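'Carboxyl esterase 2 (Tuber melanosporum Mel28, PDB 5MIF) probably hydrolyses carboxylic esters, as an enzyme of the alpha/beta hydrolase fold. Local coordinates at residues 154-159 and 260-265. Residues are numbered along the deposited sequence; the frame is centred on the assembly and turned at random.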
loop_
_atom_site.group_PDB
_atom_site.type_symbol
_atom_site.label_atom_id
_atom_site.label_comp_id
_atom_site.label_asym_id
_atom_site.label_seq_id
_atom_site.Cartn_x
_atom_site.Cartn_y
_atom_site.Cartn_z
ATOM N N VAL A 154 3.688 24.440 25.583
ATOM C CA VAL A 154 2.233 24.526 25.555
ATOM C C VAL A 154 1.656 23.131 25.745
ATOM O O VAL A 154 2.396 22.153 25.834
ATOM C CB VAL A 154 1.712 25.124 24.240
ATOM C CG1 VAL A 154 2.194 26.560 24.068
ATOM C CG2 VAL A 154 2.121 24.235 23.050
ATOM N N ALA A 155 0.334 23.042 25.842
ATOM C CA ALA A 155 -0.331 21.750 25.912
ATOM C C ALA A 155 -1.570 21.747 25.036
ATOM O O ALA A 155 -2.001 22.799 24.542
ATOM C CB ALA A 155 -0.709 21.421 27.354
ATOM N N TYR A 156 -2.152 20.568 24.856
ATOM C CA TYR A 156 -3.458 20.465 24.220
ATOM C C TYR A 156 -4.389 21.513 24.816
ATOM O O TYR A 156 -4.392 21.707 26.031
ATOM C CB TYR A 156 -4.039 19.066 24.421
ATOM C CG TYR A 156 -5.504 18.970 24.067
ATOM C CD1 TYR A 156 -5.905 18.773 22.752
ATOM C CD2 TYR A 156 -6.483 19.091 25.048
ATOM C CE1 TYR A 156 -7.232 18.712 22.418
ATOM C CE2 TYR A 156 -7.819 19.024 24.726
ATOM C CZ TYR A 156 -8.188 18.824 23.407
ATOM O OH TYR A 156 -9.510 18.760 23.061
ATOM N N PRO A 157 -5.202 22.181 23.981
ATOM C CA PRO A 157 -5.396 22.081 22.531
ATOM C C PRO A 157 -4.635 23.131 21.731
ATOM O O PRO A 157 -5.020 23.437 20.601
ATOM C CB PRO A 157 -6.903 22.314 22.386
ATOM C CG PRO A 157 -7.170 23.366 23.435
ATOM C CD PRO A 157 -6.213 23.068 24.591
ATOM N N VAL A 158 -3.586 23.704 22.307
ATOM C CA VAL A 158 -2.905 24.804 21.647
ATOM C C VAL A 158 -2.206 24.384 20.330
ATOM O O VAL A 158 -2.362 25.073 19.322
ATOM C CB VAL A 158 -1.911 25.497 22.628
ATOM C CG1 VAL A 158 -1.036 26.507 21.904
ATOM C CG2 VAL A 158 -2.700 26.190 23.741
ATOM N N PRO A 159 -1.453 23.261 20.318
ATOM C CA PRO A 159 -0.878 22.881 19.014
ATOM C C PRO A 159 -1.967 22.603 17.954
ATOM O O PRO A 159 -1.788 22.968 16.779
ATOM C CB PRO A 159 -0.068 21.621 19.332
ATOM C CG PRO A 159 0.257 21.744 20.832
ATOM C CD PRO A 159 -0.993 22.371 21.409
ATOM N N GLU A 260 -12.029 14.057 24.869
ATOM C CA GLU A 260 -12.595 15.027 23.940
ATOM C C GLU A 260 -12.293 14.656 22.496
ATOM O O GLU A 260 -11.226 14.124 22.195
ATOM C CB GLU A 260 -12.061 16.424 24.244
ATOM C CG GLU A 260 -12.447 16.929 25.627
ATOM C CD GLU A 260 -11.826 18.271 25.961
ATOM O OE1 GLU A 260 -11.350 18.969 25.038
ATOM O OE2 GLU A 260 -11.805 18.624 27.153
ATOM N N ASP A 261 -13.242 14.922 21.607
ATOM C CA ASP A 261 -13.070 14.551 20.212
ATOM C C ASP A 261 -11.936 15.361 19.558
ATOM O O ASP A 261 -11.228 14.844 18.705
ATOM C CB ASP A 261 -14.388 14.715 19.447
ATOM C CG ASP A 261 -15.001 16.095 19.619
ATOM O OD1 ASP A 261 -14.449 16.895 20.399
ATOM O OD2 ASP A 261 -16.039 16.371 18.979
ATOM N N VAL A 262 -11.739 16.612 19.976
ATOM C CA VAL A 262 -10.660 17.417 19.410
ATOM C C VAL A 262 -9.297 16.796 19.733
ATOM O O VAL A 262 -8.407 16.790 18.889
ATOM C CB VAL A 262 -10.706 18.878 19.917
ATOM C CG1 VAL A 262 -9.492 19.675 19.411
ATOM C CG2 VAL A 262 -12.003 19.535 19.478
ATOM N N ALA A 263 -9.145 16.238 20.931
ATOM C CA ALA A 263 -7.909 15.536 21.299
ATOM C C ALA A 263 -7.808 14.168 20.628
ATOM O O ALA A 263 -6.735 13.744 20.183
ATOM C CB ALA A 263 -7.821 15.369 22.816
ATOM N N SER A 264 -8.936 13.475 20.592
ATOM C CA SER A 264 -8.995 12.105 20.119
ATOM C C SER A 264 -10.081 11.970 19.064
ATOM O O SER A 264 -11.206 11.598 19.382
ATOM C CB SER A 264 -9.257 11.163 21.294
ATOM O OG SER A 264 -8.209 11.239 22.249
ATOM N N PRO A 265 -9.755 12.288 17.802
ATOM C CA PRO A 265 -10.789 12.313 16.755
ATOM C C PRO A 265 -11.416 10.952 16.502
ATOM O O PRO A 265 -12.485 10.887 15.892
ATOM C CB PRO A 265 -10.029 12.822 15.529
ATOM C CG PRO A 265 -8.938 13.665 16.118
ATOM C CD PRO A 265 -8.497 12.892 17.337
#
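In this alpha/beta hydrolase fold, the turn leading into helix 158-173 meets the loop between helices 241-251 and 270-273 through one aromatic side chain, Tyr156, which reaches across to Glu260, Val262 and Ala263. The peptide bond between Tyr156 and Pro157 is cis, and Pro157 occupies the N-cap position of the helix. This linkage folds the proline back on its neighbour, with Pro157 CB 3.6 Å above the centre of the tyrosine ring. On the opposite face lies Ala263, whose CB makes a CH-pi contact 3.8 Å from the ring centroid and sits offset toward the rim, closest to CE1. The ring is thus sandwiched between a proline of its own turn and an alanine of the partner loop. With CG anti to the backbone N (chi1 167°), the ring lies between Pro157 and Ala263 and its hydroxyl reaches the loop. Val262 adds an apolar contact, its CG1 3.9 Å from Tyr156 CE1, while its carbonyl oxygen is hydrogen-bonded to Ser198 OG of helix 191-206. Thr252 and Ser257 also touch the tyrosine side chain, and its backbone is hydrogen-bonded to Phe251, so the turn is tied to this region by main chain as well. Replacing Tyr156 by an alanine would remove ring and hydroxyl together, and would probably leave a gap between Pro157 and Ala263 and the Glu260 carboxylate without this donor. The loop itself is held by a backbone bond from Ser264 N to Glu260 O and by a salt bridge from Asp261 to Lys205. At the ring edge, Tyr156 OH donates to Glu260 OE1 over 2.7 Å. The carboxylate plane is turned 62° from the ring, and the hydroxyl meets OE1 on its anti side, 33° out of the carboxylate plane.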